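Local coordinates for sugar ABC transporter, sugar-binding protein (Streptococcus pneumoniae, PDB 2HEU), which probably captures a sugar outside the cell and hands it to the membrane part of an ABC transporter, at residues A[127-132]-A[175-180]; A[134-139]-A[270-275]; A[165-170]-A[251-256]. One frame throughout, in Å; residues are numbered along the deposited sequence. Where two conformers were deposited one is given.

Overall arrangement
All three contacts lie in one lobe and reach the three-stranded antiparallel sheet whose middle strand is 129-134. Contact 1 is the most central, its centre about 8 Å from the centre of the chain, and fully buried. It sets a helix start against a face of the middle strand. Contact 3, its centre about 19 Å from that of the chain, is also buried and joins a loop to edge strand 253-257, mainly by backbone bonds and apolar packing. Contact 2 is nearest the surface, centre to centre about 23 Å out, and partly buried. It ties the end of the middle strand and helix 135-141 to the other edge strand. Charged side chains and bridging waters enter only there.

Contact 1: residues A[127-132]-A[175-180]; sequences NAYGIY and WTLNGY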
# COMPACT_ATOMS: atom_id res chain seq x y z
N ASN A 127 -1.28 1.40 -3.39
CA ASN A 127 -0.15 0.54 -3.38
C ASN A 127 -0.54 -0.95 -3.28
O ASN A 127 -1.69 -1.27 -3.08
CB ASN A 127 0.90 1.00 -2.35
CG ASN A 127 0.35 1.15 -0.98
OD1 ASN A 127 -0.43 0.34 -0.48
ND2 ASN A 127 0.71 2.22 -0.35
N ALA A 128 0.47 -1.80 -3.45
CA ALA A 128 0.35 -3.24 -3.36
C ALA A 128 1.64 -3.78 -2.79
O ALA A 128 2.62 -3.02 -2.60
CB ALA A 128 -0.01 -3.84 -4.69
N TYR A 129 1.68 -5.07 -2.54
CA TYR A 129 2.86 -5.71 -1.95
C TYR A 129 3.05 -7.08 -2.49
O TYR A 129 2.09 -7.83 -2.73
CB TYR A 129 2.66 -5.77 -0.42
CG TYR A 129 3.89 -6.23 0.34
CD1 TYR A 129 4.72 -5.30 0.95
CD2 TYR A 129 4.22 -7.56 0.44
CE1 TYR A 129 5.90 -5.70 1.65
CE2 TYR A 129 5.33 -8.00 1.12
CZ TYR A 129 6.18 -7.07 1.75
OH TYR A 129 7.24 -7.53 2.46
N GLY A 130 4.27 -7.48 -2.69
CA GLY A 130 4.56 -8.85 -3.12
C GLY A 130 6.06 -9.09 -3.20
O GLY A 130 6.83 -8.48 -2.47
N ILE A 131 6.43 -10.01 -4.11
CA ILE A 131 7.81 -10.42 -4.20
C ILE A 131 8.35 -9.96 -5.56
O ILE A 131 7.85 -10.35 -6.61
CB ILE A 131 8.03 -11.95 -4.10
CG1 ILE A 131 7.27 -12.52 -2.87
CG2 ILE A 131 9.46 -12.27 -4.04
CD1 ILE A 131 7.72 -11.99 -1.53
N TYR A 132 9.38 -9.08 -5.52
CA TYR A 132 10.16 -8.78 -6.77
C TYR A 132 11.04 -9.92 -7.07
O TYR A 132 11.64 -10.53 -6.16
CB TYR A 132 11.02 -7.51 -6.52
CG TYR A 132 10.19 -6.26 -6.41
CD1 TYR A 132 9.92 -5.50 -7.55
CD2 TYR A 132 9.64 -5.84 -5.23
CE1 TYR A 132 9.17 -4.34 -7.48
CE2 TYR A 132 8.88 -4.70 -5.16
CZ TYR A 132 8.65 -3.95 -6.31
OH TYR A 132 7.90 -2.79 -6.28
N TRP A 175 10.01 -2.57 8.82
CA TRP A 175 8.79 -2.23 8.07
C TRP A 175 8.73 -2.96 6.76
O TRP A 175 7.63 -3.18 6.22
CB TRP A 175 8.70 -0.73 7.84
CG TRP A 175 9.77 -0.13 6.99
CD1 TRP A 175 10.91 0.52 7.39
CD2 TRP A 175 9.79 -0.08 5.57
NE1 TRP A 175 11.60 0.99 6.29
CE2 TRP A 175 10.93 0.60 5.17
CE3 TRP A 175 8.94 -0.55 4.56
CZ2 TRP A 175 11.27 0.87 3.78
CZ3 TRP A 175 9.28 -0.34 3.23
CH2 TRP A 175 10.43 0.36 2.89
N THR A 176 9.85 -3.31 6.15
CA THR A 176 9.86 -3.95 4.88
C THR A 176 9.07 -5.27 4.82
O THR A 176 8.66 -5.67 3.73
CB THR A 176 11.30 -4.18 4.31
OG1 THR A 176 11.99 -5.06 5.19
CG2 THR A 176 12.07 -2.87 4.11
N LEU A 177 8.96 -5.92 5.96
CA LEU A 177 8.24 -7.20 6.07
C LEU A 177 6.81 -7.09 6.63
O LEU A 177 6.16 -8.10 6.82
CB LEU A 177 9.06 -8.22 6.88
CG LEU A 177 10.37 -8.63 6.25
CD1 LEU A 177 11.02 -9.70 7.11
CD2 LEU A 177 10.20 -9.09 4.80
N ASN A 178 6.35 -5.85 6.83
CA ASN A 178 4.94 -5.71 7.29
C ASN A 178 4.01 -6.41 6.30
O ASN A 178 3.16 -7.22 6.71
CB ASN A 178 4.66 -4.20 7.39
CG ASN A 178 3.32 -3.92 7.96
OD1 ASN A 178 2.73 -2.83 7.51
ND2 ASN A 178 2.86 -4.59 8.92
N GLY A 179 4.11 -6.11 5.00
CA GLY A 179 3.23 -6.74 4.07
C GLY A 179 3.37 -8.23 4.01
O GLY A 179 2.41 -8.97 3.82
N TYR A 180 4.60 -8.75 4.18
CA TYR A 180 4.87 -10.18 4.11
C TYR A 180 4.07 -10.91 5.20
O TYR A 180 3.38 -11.89 4.93
CB TYR A 180 6.35 -10.44 4.21
CG TYR A 180 6.73 -11.88 3.96
CD1 TYR A 180 7.14 -12.33 2.73
CD2 TYR A 180 6.64 -12.82 4.97
CE1 TYR A 180 7.43 -13.66 2.50
CE2 TYR A 180 6.92 -14.15 4.77
CZ TYR A 180 7.31 -14.57 3.54
OH TYR A 180 7.59 -15.89 3.25
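Tyr129 lays one face of its ring flat on the backbone of Gly179, at the start of helix 178-189. Gly179 CA sits 3.5 Å from the centroid of the Tyr129 ring and only 3° off the ring normal. This is a CH-pi contact with a backbone carbon. Gly179 has no side chain, and the ring rests directly on its CA. The Tyr129 side chain points toward the helix, with CG anti to the backbone N (chi1 -172°). That carries the phenol to the 3-10 turn just before the helix. There Tyr129 OH donates a hydrogen bond of 2.7 Å to Thr176 O. The donor lies in the carbonyl plane, and Thr176 O in turn lies at the edge of the ring. Face contact and edge bond together should fix how the ring is turned.

Tyr180 adds a flank. Its CB comes within 3.5 Å of Tyr129 OH. With CG again opposite the backbone N (chi1 -172°), the Tyr180 ring is carried away from Tyr129, and its own hydroxyl bonds Val220 O. Ile131, two residues along the same strand, reaches the edge of the Tyr180 ring with CD1, which lies 4.3 Å from Tyr180 CD1. Thr176 turns its hydroxyl elsewhere, to Asp173 O. Pro255 of the neighbouring strand touches both Tyr129 and Ile131. All touching residues are buried. The arrangement is strand-on-helix packing in the alpha/beta core of one lobe of a solute-binding protein, with an aromatic side chain bonded to the turn that leads into the helix.

Contact 2: residues A[134-139]-A[270-275]; sequences NKDKFE and NFKIGT
Lys135 and Lys272 are joined through their backbones, and Asp136 adds a side-chain bond beside them. Lys135 N donates to Lys272 O over 2.9 Å. Lys272 N returns a bond of 2.9 Å to Asp136 OD1, close to straight at 166°. It meets that oxygen from above the carboxylate plane. Next to this pair, Asn134 and Ile273 form an antiparallel non-hydrogen-bonded bridge.

Two waters extend the polar network. One donates to both Asp136 OD2 and Asn270 O, so the second carboxylate oxygen is also tied to the loop. The other donates to Ile273 O, 2.7 Å away, and makes a weak bond with Lys135 NZ.

Stacking comes next. The side-chain amide of Asn134 lies over one face of the Phe271 ring, with the planes 12° apart. Asn134 CG is 3.3 Å from Phe271 CD2. Phe271 CG stands between the backbone N and the carbonyl carbon (chi1 64°), which puts the ring beneath the amide. Phe246 meets the same ring edge-to-face.

Van der Waals contact completes the account. The extended chain of Lys135 runs along the strand, and its CE packs 3.6 Å from Gly274 CA, where there is no side chain. The Asp136 carboxylate rests on Phe271, with Asp136 CG 3.6 Å from Phe271 CB.

The arrangement is a strand-to-helix junction at the rim of the sheet. The last residue of the middle strand, Asn134, takes the N-cap position of helix 135-141, and the first helical turn is bonded to the approach of an edge strand.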
# COMPACT_ATOMS: atom_id res chain seq x y z
N ASN A 134 13.88 -11.65 -10.29
CA ASN A 134 14.70 -11.47 -11.47
C ASN A 134 14.28 -12.48 -12.55
O ASN A 134 14.59 -13.66 -12.43
CB ASN A 134 16.14 -11.67 -11.06
CG ASN A 134 17.20 -11.44 -12.12
OD1 ASN A 134 18.31 -10.88 -11.75
ND2 ASN A 134 16.95 -11.79 -13.30
N LYS A 135 13.56 -11.98 -13.57
CA LYS A 135 13.06 -12.90 -14.59
C LYS A 135 14.16 -13.61 -15.31
O LYS A 135 14.07 -14.81 -15.68
CB LYS A 135 12.17 -12.18 -15.60
CG LYS A 135 10.92 -11.59 -15.07
CD LYS A 135 10.10 -10.89 -16.19
CE LYS A 135 8.76 -10.44 -15.81
NZ LYS A 135 8.08 -9.72 -16.92
N ASP A 136 15.25 -12.89 -15.61
CA ASP A 136 16.37 -13.43 -16.38
C ASP A 136 16.98 -14.58 -15.67
O ASP A 136 17.25 -15.65 -16.25
CB ASP A 136 17.47 -12.40 -16.67
CG ASP A 136 17.02 -11.22 -17.51
OD1 ASP A 136 15.88 -10.79 -17.46
OD2 ASP A 136 17.93 -10.61 -18.13
N LYS A 137 17.24 -14.43 -14.37
CA LYS A 137 17.82 -15.49 -13.57
C LYS A 137 16.87 -16.63 -13.39
O LYS A 137 17.32 -17.81 -13.41
CB LYS A 137 18.36 -14.99 -12.23
CG LYS A 137 19.59 -14.16 -12.38
CD LYS A 137 20.76 -14.89 -13.01
CE LYS A 137 21.48 -15.74 -12.12
NZ LYS A 137 22.83 -16.10 -12.77
N PHE A 138 15.62 -16.38 -13.15
CA PHE A 138 14.69 -17.50 -13.07
C PHE A 138 14.74 -18.30 -14.40
O PHE A 138 14.65 -19.52 -14.38
CB PHE A 138 13.23 -17.03 -12.79
CG PHE A 138 12.88 -16.83 -11.34
CD1 PHE A 138 13.75 -16.21 -10.46
CD2 PHE A 138 11.69 -17.28 -10.84
CE1 PHE A 138 13.39 -16.02 -9.14
CE2 PHE A 138 11.33 -17.10 -9.48
CZ PHE A 138 12.23 -16.48 -8.64
N GLU A 139 14.71 -17.62 -15.51
CA GLU A 139 14.74 -18.35 -16.82
C GLU A 139 16.02 -19.14 -16.93
O GLU A 139 16.00 -20.33 -17.33
CB GLU A 139 14.53 -17.34 -17.95
CG GLU A 139 14.29 -18.02 -19.25
CD GLU A 139 14.22 -17.06 -20.40
OE1 GLU A 139 14.87 -15.99 -20.32
OE2 GLU A 139 13.57 -17.43 -21.42
N ASN A 270 20.31 -4.65 -14.90
CA ASN A 270 20.59 -5.26 -16.21
C ASN A 270 19.81 -6.56 -16.39
O ASN A 270 20.36 -7.56 -16.88
CB ASN A 270 22.09 -5.52 -16.32
CG ASN A 270 22.51 -5.82 -17.65
OD1 ASN A 270 21.96 -5.32 -18.64
ND2 ASN A 270 23.49 -6.69 -17.74
N PHE A 271 18.57 -6.59 -16.03
CA PHE A 271 17.63 -7.73 -16.19
C PHE A 271 16.24 -7.21 -16.19
O PHE A 271 15.95 -6.09 -15.75
CB PHE A 271 17.87 -8.75 -15.10
CG PHE A 271 17.57 -8.26 -13.70
CD1 PHE A 271 18.54 -7.68 -12.93
CD2 PHE A 271 16.29 -8.41 -13.14
CE1 PHE A 271 18.26 -7.22 -11.62
CE2 PHE A 271 16.03 -7.98 -11.89
CZ PHE A 271 17.02 -7.39 -11.11
N LYS A 272 15.32 -8.13 -16.54
CA LYS A 272 13.89 -7.88 -16.61
C LYS A 272 13.24 -8.19 -15.26
O LYS A 272 13.27 -9.32 -14.75
CB LYS A 272 13.29 -8.72 -17.72
CG LYS A 272 13.73 -8.18 -19.08
CD LYS A 272 13.62 -6.62 -19.32
CE LYS A 272 13.73 -6.18 -20.79
NZ LYS A 272 14.03 -4.74 -20.83
N ILE A 273 12.67 -7.18 -14.64
CA ILE A 273 12.06 -7.32 -13.31
C ILE A 273 10.65 -7.83 -13.42
O ILE A 273 9.88 -7.35 -14.24
CB ILE A 273 12.06 -5.96 -12.57
CG1 ILE A 273 13.47 -5.41 -12.44
CG2 ILE A 273 11.33 -6.05 -11.23
CD1 ILE A 273 13.49 -3.91 -12.26
N GLY A 274 10.30 -8.81 -12.55
CA GLY A 274 8.94 -9.21 -12.39
C GLY A 274 8.53 -9.12 -10.95
O GLY A 274 9.34 -8.86 -10.04
N THR A 275 7.23 -9.33 -10.72
CA THR A 275 6.71 -9.46 -9.35
C THR A 275 5.75 -10.66 -9.30
O THR A 275 5.12 -11.03 -10.33
CB THR A 275 6.00 -8.17 -8.90
OG1 THR A 275 5.03 -7.78 -9.89
CG2 THR A 275 6.97 -7.05 -8.60
O HOH W 1 9.72 -6.80 -16.86
O HOH W 2 20.33 -10.23 -17.36

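Contact 3: residues A[165-170]-A[251-256]; sequences TPFGIA and VLMTPN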
# COMPACT_ATOMS: atom_id res chain seq x y z
N THR A 165 21.56 -16.52 -4.05
CA THR A 165 20.91 -16.02 -2.85
C THR A 165 19.47 -15.70 -3.16
O THR A 165 19.19 -14.81 -3.94
CB THR A 165 21.60 -14.79 -2.31
OG1 THR A 165 22.97 -15.06 -2.07
CG2 THR A 165 20.92 -14.31 -1.02
N PRO A 166 18.52 -16.40 -2.49
CA PRO A 166 17.10 -16.16 -2.79
C PRO A 166 16.67 -14.72 -2.51
O PRO A 166 16.04 -14.12 -3.37
CB PRO A 166 16.38 -17.18 -1.87
CG PRO A 166 17.34 -18.29 -1.71
CD PRO A 166 18.70 -17.63 -1.69
N PHE A 167 16.95 -14.22 -1.29
CA PHE A 167 16.38 -12.97 -0.87
C PHE A 167 17.38 -11.95 -0.44
O PHE A 167 18.36 -12.24 0.23
CB PHE A 167 15.46 -13.15 0.40
CG PHE A 167 14.27 -14.08 0.17
CD1 PHE A 167 13.22 -13.74 -0.67
CD2 PHE A 167 14.22 -15.27 0.88
CE1 PHE A 167 12.12 -14.56 -0.80
CE2 PHE A 167 13.08 -16.10 0.73
CZ PHE A 167 12.07 -15.75 -0.08
N GLY A 168 17.04 -10.68 -0.73
CA GLY A 168 17.57 -9.53 0.02
C GLY A 168 16.57 -9.14 1.10
O GLY A 168 15.45 -8.77 0.80
N ILE A 169 16.97 -9.23 2.35
CA ILE A 169 16.14 -8.88 3.50
C ILE A 169 16.87 -7.74 4.25
O ILE A 169 18.06 -7.84 4.56
CB ILE A 169 15.87 -10.05 4.45
CG1 ILE A 169 15.14 -11.18 3.70
CG2 ILE A 169 15.09 -9.63 5.65
CD1 ILE A 169 13.76 -10.87 3.17
N ALA A 170 16.12 -6.70 4.52
CA ALA A 170 16.66 -5.51 5.17
C ALA A 170 16.47 -5.68 6.72
O ALA A 170 15.52 -5.16 7.28
CB ALA A 170 15.95 -4.24 4.69
N VAL A 251 20.85 -10.81 -5.29
CA VAL A 251 19.80 -11.63 -4.71
C VAL A 251 18.73 -11.74 -5.77
O VAL A 251 18.56 -10.84 -6.60
CB VAL A 251 19.22 -11.03 -3.41
CG1 VAL A 251 20.31 -10.91 -2.37
CG2 VAL A 251 18.50 -9.71 -3.67
N LEU A 252 18.00 -12.91 -5.82
CA LEU A 252 17.04 -13.12 -6.88
C LEU A 252 15.67 -12.53 -6.60
O LEU A 252 14.90 -12.38 -7.59
CB LEU A 252 16.90 -14.59 -7.21
CG LEU A 252 18.22 -15.23 -7.80
CD1 LEU A 252 17.87 -16.60 -8.37
CD2 LEU A 252 19.04 -14.37 -8.69
N MET A 253 15.37 -12.22 -5.36
CA MET A 253 14.06 -11.76 -4.93
C MET A 253 14.18 -10.80 -3.79
O MET A 253 15.13 -10.84 -2.98
CB MET A 253 13.20 -12.95 -4.42
CG MET A 253 12.82 -13.95 -5.48
SD MET A 253 11.84 -15.34 -4.85
CE MET A 253 13.15 -16.25 -3.98
N THR A 254 13.17 -9.94 -3.63
CA THR A 254 13.02 -9.20 -2.38
C THR A 254 11.59 -8.90 -2.13
O THR A 254 10.87 -8.52 -3.07
CB THR A 254 13.92 -7.91 -2.36
OG1 THR A 254 13.99 -7.40 -1.03
CG2 THR A 254 13.50 -6.83 -3.30
N PRO A 255 11.07 -9.07 -0.91
CA PRO A 255 9.66 -8.76 -0.60
C PRO A 255 9.52 -7.31 -0.32
O PRO A 255 10.19 -6.75 0.56
CB PRO A 255 9.42 -9.62 0.67
CG PRO A 255 10.78 -9.62 1.37
CD PRO A 255 11.78 -9.68 0.26
N ASN A 256 8.62 -6.65 -1.02
CA ASN A 256 8.44 -5.19 -0.73
C ASN A 256 7.15 -4.70 -1.44
O ASN A 256 6.45 -5.46 -2.14
CB ASN A 256 9.69 -4.40 -1.14
CG ASN A 256 10.03 -3.33 -0.13
OD1 ASN A 256 11.13 -3.41 0.54
ND2 ASN A 256 9.19 -2.40 0.08
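Gly168 is bonded to segment 251-256 through both its N and its O. Thr254 OG1 donates a hydrogen bond of 2.7 Å to Gly168 O, tilted 19° from the carbonyl plane. With OG1 anti to the backbone N (chi1 -166°), the Thr254 hydroxyl is turned to Gly168 O. Gly168 N donates to Met253 O over 3.0 Å. Nearer the start of both segments, Leu252 N donates to Thr165 O at 2.9 Å. Met253 N reaches Pro166 O only weakly, at a bent 117°. Phe167 CA adds a CH...O contact of 3.2 Å to Met253 O.

The packing lies around these bonds. The Met253 chain bends at its end, and CE comes 3.7 Å from Phe167 CE1, off-centre to the ring. The sulfur lies obliquely, making a Met-aromatic contact. CE also touches Pro166 CB. Val251 CG2 sits 3.4 Å from Gly168 N, while its CG1 meets Thr165 CG2. Ile169 CD1 crosses to the Pro255 ring, 3.7 Å from CG. Ile159 of helix 149-161 covers Pro166 and Met253.

The chemistry implies that the loop runs alongside edge strand 253-257 and pairs with it locally, at a single bridge between Phe167 and Met253, and that apolar side chains seal the join.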